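Local coordinates for protein cysteine synthase (Fusobacterium nucleatum subsp. nucleatum strain ATCC 25586, PDB 5XEM) that produces hydrogen sulfide in a pyridoxal 5'-phosphate-dependent beta-replacement reaction and probably makes L-cysteine from O-acetyl-L-serine and sulfide, at residues A[11-17]-A[47-51]; A[69-73]-A[131-135]; A[147-153]-A[232-236]; A[203-207]-A[220-226]. All coordinates share one frame; numbering follows the deposited sequence.

Interaction 1 of 4, residues A[11-17]-A[47-51]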
loop_
_atom_site.group_PDB
_atom_site.type_symbol
_atom_site.label_atom_id
_atom_site.label_comp_id
_atom_site.label_asym_id
_atom_site.label_seq_id
_atom_site.Cartn_x
_atom_site.Cartn_y
_atom_site.Cartn_z
ATOM N N ILE A 11 -9.844 9.811 -2.267
ATOM C CA ILE A 11 -9.271 10.877 -3.099
ATOM C C ILE A 11 -8.448 11.851 -2.283
ATOM O O ILE A 11 -7.435 12.373 -2.755
ATOM C CB ILE A 11 -10.368 11.656 -3.873
ATOM C CG1 ILE A 11 -11.066 10.696 -4.842
ATOM C CG2 ILE A 11 -9.755 12.910 -4.546
ATOM C CD1 ILE A 11 -12.226 11.290 -5.644
ATOM N N ASP A 12 -8.857 12.096 -1.039
ATOM C CA ASP A 12 -8.124 13.036 -0.201
ATOM C C ASP A 12 -6.765 12.511 0.281
ATOM O O ASP A 12 -5.939 13.275 0.782
ATOM C CB ASP A 12 -8.978 13.479 1.003
ATOM C CG ASP A 12 -10.271 14.135 0.578
ATOM O OD1 ASP A 12 -10.233 15.132 -0.173
ATOM O OD2 ASP A 12 -11.334 13.629 0.947
ATOM N N LEU A 13 -6.508 11.215 0.127
ATOM C CA LEU A 13 -5.216 10.648 0.499
ATOM C C LEU A 13 -4.138 10.741 -0.597
ATOM O O LEU A 13 -2.997 10.343 -0.378
ATOM C CB LEU A 13 -5.380 9.191 0.902
ATOM C CG LEU A 13 -6.485 8.898 1.932
ATOM C CD1 LEU A 13 -6.507 7.409 2.282
ATOM C CD2 LEU A 13 -6.327 9.778 3.148
ATOM N N ILE A 14 -4.514 11.225 -1.774
ATOM C CA ILE A 14 -3.614 11.331 -2.918
ATOM C C ILE A 14 -2.631 12.464 -2.628
ATOM O O ILE A 14 -3.025 13.554 -2.186
ATOM C CB ILE A 14 -4.378 11.572 -4.239
ATOM C CG1 ILE A 14 -5.262 10.353 -4.555
ATOM C CG2 ILE A 14 -3.412 11.830 -5.416
ATOM C CD1 ILE A 14 -6.243 10.544 -5.720
ATOM N N GLY A 15 -1.359 12.193 -2.876
ATOM C CA GLY A 15 -0.303 13.164 -2.709
ATOM C C GLY A 15 0.208 13.259 -1.294
ATOM O O GLY A 15 -0.110 12.441 -0.442
ATOM N N ASN A 16 1.035 14.261 -1.044
ATOM C CA ASN A 16 1.709 14.406 0.236
ATOM C C ASN A 16 2.407 13.132 0.699
ATOM O O ASN A 16 2.250 12.651 1.823
ATOM C CB ASN A 16 0.738 14.959 1.264
ATOM C CG ASN A 16 0.326 16.363 0.906
ATOM O OD1 ASN A 16 1.167 17.256 0.848
ATOM N ND2 ASN A 16 -0.918 16.542 0.545
ATOM N N THR A 17 3.166 12.571 -0.216
ATOM C CA THR A 17 3.849 11.310 0.017
ATOM C C THR A 17 5.170 11.562 0.723
ATOM O O THR A 17 5.759 12.622 0.572
ATOM C CB THR A 17 4.145 10.582 -1.296
ATOM O OG1 THR A 17 4.851 11.461 -2.175
ATOM C CG2 THR A 17 2.802 10.162 -1.962
ATOM N N ASP A 47 -2.132 8.001 -9.355
ATOM C CA ASP A 47 -3.282 8.558 -8.668
ATOM C C ASP A 47 -3.325 10.095 -8.904
ATOM O O ASP A 47 -4.416 10.689 -9.058
ATOM C CB ASP A 47 -3.153 8.361 -7.154
ATOM C CG ASP A 47 -3.453 6.964 -6.671
ATOM O OD1 ASP A 47 -3.594 6.041 -7.508
ATOM O OD2 ASP A 47 -3.537 6.796 -5.417
ATOM N N ARG A 48 -2.159 10.750 -8.867
ATOM C CA ARG A 48 -2.101 12.218 -9.032
ATOM C C ARG A 48 -2.626 12.664 -10.398
ATOM O O ARG A 48 -3.396 13.651 -10.493
ATOM C CB ARG A 48 -0.689 12.777 -8.873
ATOM C CG ARG A 48 -0.070 12.602 -7.513
ATOM C CD ARG A 48 1.382 13.009 -7.546
ATOM N NE ARG A 48 2.106 12.742 -6.319
ATOM C CZ ARG A 48 2.276 13.575 -5.293
ATOM N NH1 ARG A 48 1.679 14.775 -5.266
ATOM N NH2 ARG A 48 2.987 13.189 -4.260
ATOM N N ILE A 49 -2.224 11.949 -11.448
ATOM C CA ILE A 49 -2.645 12.302 -12.816
ATOM C C ILE A 49 -4.065 11.861 -13.117
ATOM O O ILE A 49 -4.799 12.572 -13.826
ATOM C CB ILE A 49 -1.629 11.871 -13.930
ATOM C CG1 ILE A 49 -1.696 10.386 -14.334
ATOM C CG2 ILE A 49 -0.220 12.333 -13.555
ATOM C CD1 ILE A 49 -0.983 10.108 -15.677
ATOM N N ALA A 50 -4.471 10.706 -12.577
ATOM C CA ALA A 50 -5.854 10.271 -12.682
ATOM C C ALA A 50 -6.792 11.338 -12.104
ATOM O O ALA A 50 -7.788 11.701 -12.723
ATOM C CB ALA A 50 -6.051 8.939 -11.966
ATOM N N LEU A 51 -6.455 11.818 -10.912
ATOM C CA LEU A 51 -7.267 12.827 -10.254
ATOM C C LEU A 51 -7.304 14.108 -11.066
ATOM O O LEU A 51 -8.382 14.645 -11.333
ATOM C CB LEU A 51 -6.735 13.147 -8.875
ATOM C CG LEU A 51 -7.579 14.127 -8.051
ATOM C CD1 LEU A 51 -9.009 13.617 -7.891
ATOM C CD2 LEU A 51 -6.911 14.388 -6.713
#
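Ile14 lies against the first turns of helix 46-60, its side chain spread over Asp47, Arg48 and Leu51. The two branches divide the work: Ile14 CG2 rests on the backbone at Arg48 N (3.8 Å), while Ile14 CD1 reaches on to Leu51 CD2 (4.0 Å). Packing is tightest three residues earlier, in the 3-10 segment, where Ile11 CG2 meets Leu51 CD1 at 3.5 Å, closer than usual for two methyl groups; Leu51 presents both methyls here because its CG stands anti to the backbone N (chi1 -176°). Toward Arg48 the contact between the segments is thinner, though the guanidinium itself is firmly held. Gly15 CA sits 3.4 Å above one face of the Arg48 guanidinium, displaced toward the rim, with Thr17 OG1 in plane at the edge, 3.3 Å from Arg48 NH2. Salt bridges to Glu37 and Glu163 and a hydrogen bond to Thr159 hold that flat group, and Glu37 also bonds Thr17 OG1. On the solvent side, exposed Asn16 turns away from the helix. The contact lays the N-terminal loop over the helix that begins at Lys46, the predicted cofactor-attachment lysine of this fold-type II PLP enzyme.

Interaction 2 of 4, residues A[69-73]-A[131-135]. With 85F ((2R)-2-azanyl-3-[(2R)-2-azanyl-3-oxidanyl-3-oxidanylidene-propyl]sulfanyl-propanoic acid), chain C; ACT (acetate ion), chain F.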
loop_
_atom_site.group_PDB
_atom_site.type_symbol
_atom_site.label_atom_id
_atom_site.label_comp_id
_atom_site.label_asym_id
_atom_site.label_seq_id
_atom_site.Cartn_x
_atom_site.Cartn_y
_atom_site.Cartn_z
ATOM N N ILE A 69 -15.418 6.526 -19.147
ATOM C CA ILE A 69 -14.018 6.897 -19.184
ATOM C C ILE A 69 -13.298 5.708 -19.840
ATOM O O ILE A 69 -13.556 4.568 -19.480
ATOM C CB ILE A 69 -13.444 7.167 -17.780
ATOM C CG1 ILE A 69 -14.360 8.113 -16.991
ATOM C CG2 ILE A 69 -12.011 7.677 -17.871
ATOM C CD1 ILE A 69 -14.734 9.392 -17.703
ATOM N N ILE A 70 -12.436 5.996 -20.805
ATOM C CA ILE A 70 -11.705 4.959 -21.561
ATOM C C ILE A 70 -10.227 5.336 -21.619
ATOM O O ILE A 70 -9.886 6.449 -22.023
ATOM C CB ILE A 70 -12.238 4.792 -23.000
ATOM C CG1 ILE A 70 -13.766 4.658 -23.042
ATOM C CG2 ILE A 70 -11.591 3.551 -23.638
ATOM C CD1 ILE A 70 -14.402 4.772 -24.434
ATOM N N GLU A 71 -9.327 4.439 -21.191
ATOM C CA GLU A 71 -7.905 4.751 -21.146
ATOM C C GLU A 71 -7.061 3.535 -21.493
ATOM O O GLU A 71 -7.399 2.402 -21.114
ATOM C CB GLU A 71 -7.490 5.298 -19.746
ATOM C CG GLU A 71 -6.027 5.745 -19.611
ATOM C CD GLU A 71 -5.681 7.025 -20.382
ATOM O OE1 GLU A 71 -6.441 7.408 -21.299
ATOM O OE2 GLU A 71 -4.652 7.661 -20.047
ATOM N N ALA A 72 -5.978 3.793 -22.227
ATOM C CA ALA A 72 -4.901 2.819 -22.435
ATOM C C ALA A 72 -3.824 2.970 -21.351
ATOM O O ALA A 72 -3.301 4.077 -21.106
ATOM C CB ALA A 72 -4.291 2.987 -23.818
ATOM N N THR A 73 -3.453 1.850 -20.742
ATOM C CA THR A 73 -2.513 1.896 -19.629
ATOM C C THR A 73 -1.702 0.615 -19.535
ATOM O O THR A 73 -2.142 -0.435 -20.000
ATOM C CB THR A 73 -3.286 2.124 -18.305
ATOM O OG1 THR A 73 -2.376 2.051 -17.199
ATOM C CG2 THR A 73 -4.349 1.096 -18.107
ATOM N N LEU A 131 -8.583 1.567 -28.538
ATOM C CA LEU A 131 -9.516 2.595 -28.050
ATOM C C LEU A 131 -10.461 3.065 -29.151
ATOM O O LEU A 131 -11.633 3.372 -28.874
ATOM C CB LEU A 131 -8.793 3.817 -27.465
ATOM C CG LEU A 131 -7.889 3.603 -26.256
ATOM C CD1 LEU A 131 -7.336 4.931 -25.779
ATOM C CD2 LEU A 131 -8.623 2.906 -25.119
ATOM N N GLU A 132 -9.980 3.071 -30.403
ATOM C CA GLU A 132 -10.787 3.535 -31.533
ATOM C C GLU A 132 -12.064 2.742 -31.674
ATOM O O GLU A 132 -13.141 3.314 -31.887
ATOM C CB GLU A 132 -9.992 3.509 -32.858
ATOM C CG GLU A 132 -8.804 4.457 -32.871
ATOM C CD GLU A 132 -9.217 5.870 -32.471
ATOM O OE1 GLU A 132 -10.282 6.312 -32.954
ATOM O OE2 GLU A 132 -8.520 6.495 -31.642
ATOM N N GLU A 133 -11.941 1.430 -31.528
ATOM C CA GLU A 133 -13.063 0.506 -31.499
ATOM C C GLU A 133 -14.001 0.736 -30.296
ATOM O O GLU A 133 -15.214 0.765 -30.443
ATOM C CB GLU A 133 -12.451 -0.899 -31.487
ATOM C CG GLU A 133 -13.347 -2.111 -31.494
ATOM C CD GLU A 133 -12.500 -3.390 -31.556
ATOM O OE1 GLU A 133 -11.497 -3.423 -32.307
ATOM O OE2 GLU A 133 -12.812 -4.348 -30.819
ATOM N N LEU A 134 -13.457 0.931 -29.105
ATOM C CA LEU A 134 -14.315 1.177 -27.947
ATOM C C LEU A 134 -15.107 2.495 -28.098
ATOM O O LEU A 134 -16.251 2.591 -27.655
ATOM C CB LEU A 134 -13.489 1.181 -26.672
ATOM C CG LEU A 134 -12.660 -0.082 -26.403
ATOM C CD1 LEU A 134 -11.965 0.032 -25.055
ATOM C CD2 LEU A 134 -13.538 -1.327 -26.485
ATOM N N LYS A 135 -14.503 3.499 -28.729
ATOM C CA LYS A 135 -15.171 4.804 -28.889
ATOM C C LYS A 135 -16.417 4.743 -29.775
ATOM O O LYS A 135 -17.404 5.448 -29.525
ATOM C CB LYS A 135 -14.172 5.861 -29.388
ATOM C CG LYS A 135 -13.180 6.233 -28.313
ATOM C CD LYS A 135 -12.270 7.410 -28.677
ATOM C CE LYS A 135 -11.323 7.126 -29.814
ATOM N NZ LYS A 135 -10.266 8.157 -30.029
HETATM N N 85F C . 3.074 3.826 -16.352
HETATM C CA 85F C . 2.018 4.181 -17.324
HETATM C CB 85F C . 2.426 3.741 -18.747
HETATM S SG 85F C . 3.747 4.697 -19.451
HETATM C CD 85F C . 3.967 4.096 -21.140
HETATM C CE 85F C . 4.364 2.600 -21.253
HETATM N NZ2 85F C . 5.497 2.270 -20.378
HETATM C CZ1 85F C . 4.778 2.338 -22.726
HETATM O OH1 85F C . 5.312 1.211 -22.952
HETATM O OH2 85F C . 4.592 3.217 -23.614
HETATM C C 85F C . 0.695 3.549 -16.950
HETATM O OXT 85F C . 0.529 3.254 -15.756
HETATM O O 85F C . -0.158 3.409 -17.861
HETATM C C ACT F . -7.626 9.318 -27.895
HETATM O O ACT F . -7.130 10.308 -27.353
HETATM O OXT ACT F . -8.842 9.253 -28.117
HETATM C CH3 ACT F . -6.716 8.189 -28.288
#
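Strand-on-helix packing of an alpha/beta domain joins strand 68-72 of the four-stranded parallel sheet to helix 123-136, the short segments running nearly antiparallel at 169° with their axes 9.4 Å apart. Ile70 and Leu131 carry it, their side chains passing each other in opposite directions. Ile70 CG1 lies beside the backbone N (chi1 -49°), which leaves CG2 anti to it; Ile70 CG2 presses on Leu131 CD2 at 3.4 Å, a short carbon-carbon contact, and also touches Leu134 CD1 at 3.8 Å. The second methyl, Leu131 CD1, reaches along the strand to Ala72 CB (4.1 Å). Farther out, the aliphatic part of Lys135 skirts Ile70, while Lys135 NZ forms a salt bridge with Glu132 OE2 within the helix (2.9 Å), on the syn side but 29° out of the carboxylate plane, and also bonds an acetate, probably from the crystallisation liquor. Where the strand ends, Thr73 OG1 donates to a carboxylate oxygen of the bound lanthionine, at the substrate pocket. Glu71 points to the other side, its carboxylate taken by the backbone N of Asn145 and Gln146. Val95 of strand 92-97 joins Leu131 and Leu134, Tyr141 of strand 141-142 adjoins Ile70, and helix 76-88 lies against Ile69 and Glu71.

Interaction 3 of 4, residues A[147-153]-A[232-236]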
loop_
_atom_site.group_PDB
_atom_site.type_symbol
_atom_site.label_atom_id
_atom_site.label_comp_id
_atom_site.label_asym_id
_atom_site.label_seq_id
_atom_site.Cartn_x
_atom_site.Cartn_y
_atom_site.Cartn_z
ATOM N N PHE A 147 -0.791 10.109 -22.437
ATOM C CA PHE A 147 0.308 10.371 -23.370
ATOM C C PHE A 147 0.345 11.797 -23.917
ATOM O O PHE A 147 1.414 12.290 -24.268
ATOM C CB PHE A 147 0.264 9.352 -24.507
ATOM C CG PHE A 147 0.306 7.954 -24.014
ATOM C CD1 PHE A 147 1.513 7.404 -23.630
ATOM C CD2 PHE A 147 -0.863 7.208 -23.855
ATOM C CE1 PHE A 147 1.561 6.119 -23.116
ATOM C CE2 PHE A 147 -0.812 5.922 -23.319
ATOM C CZ PHE A 147 0.403 5.386 -22.964
ATOM N N THR A 148 -0.822 12.441 -23.978
ATOM C CA THR A 148 -0.962 13.764 -24.607
ATOM C C THR A 148 -1.541 14.838 -23.674
ATOM O O THR A 148 -1.433 16.031 -23.956
ATOM C CB THR A 148 -1.869 13.640 -25.830
ATOM O OG1 THR A 148 -3.212 13.324 -25.410
ATOM C CG2 THR A 148 -1.359 12.518 -26.737
ATOM N N ASN A 149 -2.145 14.421 -22.561
ATOM C CA ASN A 149 -2.869 15.344 -21.684
ATOM C C ASN A 149 -1.913 16.123 -20.815
ATOM O O ASN A 149 -1.222 15.555 -19.964
ATOM C CB ASN A 149 -3.867 14.546 -20.837
ATOM C CG ASN A 149 -4.910 15.407 -20.138
ATOM O OD1 ASN A 149 -4.643 16.531 -19.733
ATOM N ND2 ASN A 149 -6.116 14.856 -19.975
ATOM N N VAL A 150 -1.864 17.447 -20.995
ATOM C CA VAL A 150 -0.937 18.249 -20.175
ATOM C C VAL A 150 -1.220 18.191 -18.692
ATOM O O VAL A 150 -0.342 18.493 -17.896
ATOM C CB VAL A 150 -0.835 19.733 -20.589
ATOM C CG1 VAL A 150 -0.365 19.816 -22.036
ATOM C CG2 VAL A 150 -2.146 20.450 -20.362
ATOM N N ASN A 151 -2.418 17.776 -18.310
ATOM C CA ASN A 151 -2.733 17.603 -16.896
ATOM C C ASN A 151 -1.955 16.467 -16.219
ATOM O O ASN A 151 -1.952 16.373 -14.973
ATOM C CB ASN A 151 -4.229 17.443 -16.678
ATOM C CG ASN A 151 -4.990 18.725 -16.958
ATOM O OD1 ASN A 151 -4.558 19.793 -16.515
ATOM N ND2 ASN A 151 -6.068 18.639 -17.733
ATOM N N ASN A 152 -1.334 15.597 -17.018
ATOM C CA ASN A 152 -0.342 14.638 -16.488
ATOM C C ASN A 152 0.890 15.393 -15.920
ATOM O O ASN A 152 1.052 15.495 -14.688
ATOM C CB ASN A 152 -0.071 13.562 -17.577
ATOM C CG ASN A 152 1.114 12.682 -17.300
ATOM O OD1 ASN A 152 1.848 12.838 -16.308
ATOM N ND2 ASN A 152 1.327 11.733 -18.222
ATOM N N PRO A 153 1.723 16.001 -16.780
ATOM C CA PRO A 153 2.855 16.739 -16.190
ATOM C C PRO A 153 2.446 17.883 -15.254
ATOM O O PRO A 153 3.136 18.145 -14.254
ATOM C CB PRO A 153 3.640 17.261 -17.406
ATOM C CG PRO A 153 2.728 17.121 -18.558
ATOM C CD PRO A 153 1.763 15.999 -18.249
ATOM N N ILE A 232 7.927 9.286 -29.289
ATOM C CA ILE A 232 8.059 9.932 -27.989
ATOM C C ILE A 232 6.755 10.646 -27.607
ATOM O O ILE A 232 6.226 11.420 -28.384
ATOM C CB ILE A 232 9.250 10.919 -27.983
ATOM C CG1 ILE A 232 10.552 10.173 -28.284
ATOM C CG2 ILE A 232 9.368 11.633 -26.643
ATOM C CD1 ILE A 232 11.732 11.078 -28.552
ATOM N N PRO A 233 6.205 10.370 -26.410
ATOM C CA PRO A 233 4.928 11.014 -26.046
ATOM C C PRO A 233 5.005 12.536 -25.982
ATOM O O PRO A 233 6.034 13.069 -25.649
ATOM C CB PRO A 233 4.610 10.429 -24.659
ATOM C CG PRO A 233 5.456 9.191 -24.572
ATOM C CD PRO A 233 6.711 9.508 -25.333
ATOM N N ALA A 234 3.904 13.216 -26.319
ATOM C CA ALA A 234 3.841 14.672 -26.328
ATOM C C ALA A 234 4.150 15.283 -24.971
ATOM O O ALA A 234 4.679 16.395 -24.887
ATOM C CB ALA A 234 2.445 15.120 -26.787
ATOM N N VAL A 235 3.829 14.575 -23.890
ATOM C CA VAL A 235 4.065 15.108 -22.547
ATOM C C VAL A 235 5.500 14.998 -22.029
ATOM O O VAL A 235 5.796 15.536 -20.979
ATOM C CB VAL A 235 3.099 14.502 -21.492
ATOM C CG1 VAL A 235 1.666 14.910 -21.830
ATOM C CG2 VAL A 235 3.248 12.983 -21.422
ATOM N N TYR A 236 6.384 14.316 -22.761
ATOM C CA TYR A 236 7.790 14.290 -22.424
ATOM C C TYR A 236 8.455 15.546 -22.959
ATOM O O TYR A 236 8.330 15.856 -24.159
ATOM C CB TYR A 236 8.476 13.059 -23.032
ATOM C CG TYR A 236 9.952 13.040 -22.793
ATOM C CD1 TYR A 236 10.465 12.832 -21.525
ATOM C CD2 TYR A 236 10.868 13.295 -23.842
ATOM C CE1 TYR A 236 11.820 12.828 -21.299
ATOM C CE2 TYR A 236 12.225 13.306 -23.611
ATOM C CZ TYR A 236 12.706 13.083 -22.342
ATOM O OH TYR A 236 14.065 13.086 -22.088
HETATM O O HOH W 1 1.848 11.477 -27.435
#
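Phe147 O faces the type I turn Pro233-Tyr236 and takes a weak hydrogen bond from Val235 N (3.3 Å, 149° at the hydrogen); the CA atoms of Thr148 and Ala234 come within 5.2 Å. A water reinforces this junction, donating to Phe147 O and accepting from Ala234 N at 2.9 Å, so the carbonyl is held both directly and through solvent. Asn149 OD1 accepts from Asn151 N (2.9 Å), capping the turn into helix 151-167, with the donor tilted 28° from the amide's carbonyl plane. Val235 is the side chain that fills the bend: Val235 CG1 lies 3.5 Å from Asn149 O and 3.7 Å from Pro153 CD, the valine crossing the proline ring at about a right angle. The two segments border the lanthionine-PLP site of this fold-type II enzyme, where Phe147 touches the ligand and Pro233 CG sits at the edge of the Phe147 ring, near its plane. With CG anti to the backbone N (chi1 168°), Asn152 extends its ND2 to Gln146 O and to Thr181 OG1 of a cofactor-binding residue, and Val235 CG2 packs across this end, 3.9 Å from Asn152 ND2. Ala234 CB approaches Thr148 CA near the surface.

Interaction 4 of 4, residues A[203-207]-A[220-226]; sequences PVEPA and HKIQGMG. With 85F ((2R)-2-azanyl-3-[(2R)-2-azanyl-3-oxidanyl-3-oxidanylidene-propyl]sulfanyl-propanoic acid), chain C; PLP (pyridoxal-5'-phosphate), chain D.
The glycine-containing loop 220-226 forms one wall of the cofactor and substrate site and is backed by Pro206 at the end of strand 200-206. Pro206 CG stands over the middle of the His220 imidazole, 3.6 Å from its centroid and 7° off the normal, a CH-pi contact. The ring is turned for this by its first torsion, which tucks CG between the backbone N and the carbonyl carbon (chi1 71°); His220 ND1 then accepts from Ile222 N at 3.0 Å, the donor being tilted 18° from the ring plane. Over one face of the proline ring, Ile222 CD1 approaches Pro206 CB (4.1 Å), and Gly226 N comes near Pro206 CD. Met225 bends at chi3 to bring its CE methyl to Val204 O (3.4 Å), also touching Val204 CG1 and Pro206 CD, while Met225 CG lies 3.9 Å from PLP C6. The type II turn Ile222-Met225 and the glycine after it direct three successive carbonyls at the distal amine of the lanthionine: NZ2 donates to Gly224 O (2.8 Å), to Gly226 O and, weakly, to Met225 O. Glu205 faces elsewhere, toward Ser213 and Leu212. Gly224 O lies 3.3 Å from PLP C4. A glycine-bearing loop supported by the C-terminal end of a sheet strand and lining the PLP ring fits the active site of the cysteine synthase family.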
loop_
_atom_site.group_PDB
_atom_site.type_symbol
_atom_site.label_atom_id
_atom_site.label_comp_id
_atom_site.label_asym_id
_atom_site.label_seq_id
_atom_site.Cartn_x
_atom_site.Cartn_y
_atom_site.Cartn_z
ATOM N N PRO A 203 15.900 11.889 -16.688
ATOM C CA PRO A 203 15.017 10.773 -16.943
ATOM C C PRO A 203 15.805 9.471 -17.038
ATOM O O PRO A 203 17.009 9.493 -17.399
ATOM C CB PRO A 203 14.397 11.142 -18.288
ATOM C CG PRO A 203 15.513 11.809 -19.019
ATOM C CD PRO A 203 16.312 12.522 -17.961
ATOM N N VAL A 204 15.145 8.346 -16.721
ATOM C CA VAL A 204 15.720 7.033 -16.883
ATOM C C VAL A 204 14.832 6.261 -17.856
ATOM O O VAL A 204 13.605 6.373 -17.810
ATOM C CB VAL A 204 15.811 6.242 -15.546
ATOM C CG1 VAL A 204 16.597 4.950 -15.779
ATOM C CG2 VAL A 204 16.399 7.098 -14.413
ATOM N N GLU A 205 15.454 5.514 -18.753
ATOM C CA GLU A 205 14.724 4.616 -19.654
ATOM C C GLU A 205 15.327 3.220 -19.584
ATOM O O GLU A 205 16.426 3.034 -19.044
ATOM C CB GLU A 205 14.730 5.196 -21.083
ATOM C CG GLU A 205 16.066 5.132 -21.799
ATOM C CD GLU A 205 16.024 5.733 -23.200
ATOM O OE1 GLU A 205 14.918 6.086 -23.673
ATOM O OE2 GLU A 205 17.104 5.838 -23.826
ATOM N N PRO A 206 14.602 2.204 -20.076
ATOM C CA PRO A 206 15.177 0.865 -20.040
ATOM C C PRO A 206 16.377 0.762 -20.982
ATOM O O PRO A 206 16.285 1.186 -22.149
ATOM C CB PRO A 206 14.033 -0.024 -20.542
ATOM C CG PRO A 206 12.812 0.777 -20.354
ATOM C CD PRO A 206 13.215 2.193 -20.543
ATOM N N ALA A 207 17.457 0.172 -20.506
ATOM C CA ALA A 207 18.629 -0.038 -21.372
ATOM C C ALA A 207 18.290 -0.865 -22.597
ATOM O O ALA A 207 18.886 -0.621 -23.642
ATOM C CB ALA A 207 19.792 -0.676 -20.605
ATOM N N HIS A 220 11.680 -5.135 -22.820
ATOM C CA HIS A 220 12.270 -4.920 -21.497
ATOM C C HIS A 220 11.275 -5.364 -20.456
ATOM O O HIS A 220 10.091 -5.566 -20.754
ATOM C CB HIS A 220 12.647 -3.447 -21.291
ATOM C CG HIS A 220 11.451 -2.551 -21.121
ATOM N ND1 HIS A 220 10.921 -2.273 -19.903
ATOM C CD2 HIS A 220 10.658 -1.883 -22.058
ATOM C CE1 HIS A 220 9.820 -1.501 -20.069
ATOM N NE2 HIS A 220 9.669 -1.253 -21.373
ATOM N N LYS A 221 11.773 -5.556 -19.241
ATOM C CA LYS A 221 10.972 -6.088 -18.121
ATOM C C LYS A 221 10.707 -5.027 -17.043
ATOM O O LYS A 221 10.204 -5.363 -15.949
ATOM C CB LYS A 221 11.696 -7.283 -17.494
ATOM C CG LYS A 221 11.954 -8.420 -18.472
ATOM C CD LYS A 221 12.681 -9.597 -17.840
ATOM C CE LYS A 221 12.991 -10.656 -18.887
ATOM N NZ LYS A 221 13.831 -11.743 -18.316
ATOM N N ILE A 222 11.046 -3.772 -17.313
ATOM C CA ILE A 222 10.896 -2.716 -16.291
ATOM C C ILE A 222 9.485 -2.158 -16.450
ATOM O O ILE A 222 9.259 -1.105 -17.073
ATOM C CB ILE A 222 11.968 -1.616 -16.375
ATOM C CG1 ILE A 222 13.383 -2.242 -16.444
ATOM C CG2 ILE A 222 11.818 -0.627 -15.215
ATOM C CD1 ILE A 222 14.508 -1.244 -16.654
ATOM N N GLN A 223 8.530 -2.890 -15.885
ATOM C CA GLN A 223 7.109 -2.593 -16.088
ATOM C C GLN A 223 6.741 -1.158 -15.765
ATOM O O GLN A 223 7.106 -0.646 -14.703
ATOM C CB GLN A 223 6.239 -3.559 -15.274
ATOM C CG GLN A 223 6.415 -5.014 -15.643
ATOM C CD GLN A 223 5.443 -5.938 -14.907
ATOM O OE1 GLN A 223 4.250 -5.609 -14.731
ATOM N NE2 GLN A 223 5.942 -7.113 -14.490
ATOM N N GLY A 224 5.996 -0.507 -16.673
ATOM C CA GLY A 224 5.614 0.895 -16.490
ATOM C C GLY A 224 6.560 1.847 -17.218
ATOM O O GLY A 224 6.148 2.913 -17.735
ATOM N N MET A 225 7.830 1.481 -17.295
ATOM C CA MET A 225 8.777 2.348 -18.023
ATOM C C MET A 225 8.814 1.933 -19.507
ATOM O O MET A 225 8.188 0.950 -19.911
ATOM C CB MET A 225 10.150 2.290 -17.375
ATOM C CG MET A 225 10.303 3.253 -16.211
ATOM S SD MET A 225 11.801 3.043 -15.241
ATOM C CE MET A 225 13.039 3.271 -16.553
ATOM N N GLY A 226 9.536 2.698 -20.309
ATOM C CA GLY A 226 9.668 2.444 -21.724
ATOM C C GLY A 226 8.593 3.174 -22.503
ATOM O O GLY A 226 7.551 3.526 -21.963
HETATM N N 85F C . 3.074 3.826 -16.352
HETATM C CA 85F C . 2.018 4.181 -17.324
HETATM C CB 85F C . 2.426 3.741 -18.747
HETATM S SG 85F C . 3.747 4.697 -19.451
HETATM C CD 85F C . 3.967 4.096 -21.140
HETATM C CE 85F C . 4.364 2.600 -21.253
HETATM N NZ2 85F C . 5.497 2.270 -20.378
HETATM C CZ1 85F C . 4.778 2.338 -22.726
HETATM O OH1 85F C . 5.312 1.211 -22.952
HETATM O OH2 85F C . 4.592 3.217 -23.614
HETATM C C 85F C . 0.695 3.549 -16.950
HETATM O OXT 85F C . 0.529 3.254 -15.756
HETATM O O 85F C . -0.158 3.409 -17.861
HETATM N N1 PLP D . 6.970 3.306 -13.225
HETATM C C2 PLP D . 5.763 2.718 -13.217
HETATM C C2A PLP D . 5.491 1.554 -12.264
HETATM C C3 PLP D . 4.730 3.174 -14.056
HETATM O O3 PLP D . 3.514 2.574 -14.017
HETATM C C4 PLP D . 4.959 4.238 -14.924
HETATM C C4A PLP D . 3.874 4.758 -15.852
HETATM C C5 PLP D . 6.229 4.830 -14.903
HETATM C C6 PLP D . 7.204 4.343 -14.035
HETATM C C5A PLP D . 6.598 6.002 -15.786
HETATM O O4P PLP D . 5.909 7.218 -15.324
HETATM P P PLP D . 5.497 8.430 -16.324
HETATM O O1P PLP D . 5.086 9.556 -15.550
HETATM O O2P PLP D . 4.476 7.850 -17.174
HETATM O O3P PLP D . 6.723 8.642 -17.140
#

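Along the chain interactions 1, 2 and 3 open in series, while interaction 4 is nested within the loop closed by interaction 3. Centres lie between about 17 and 24 Å apart. Interaction 1 meets interaction 3 where Ile49 of helix 46-60 packs on Asn152; interaction 3 also touches interaction 2, through Phe147 and Ala72, and interaction 4, through Tyr236 and Pro203. Helix 46-60 leads directly to strand 68-72 of the four-stranded sheet, whereas strand 200-206 belongs to the six-stranded one. Interactions 2 and 4 do not touch each other, yet both hydrogen-bond the lanthionine ligand, so loops next to both sheets contribute to one active site, with interaction 3 between them.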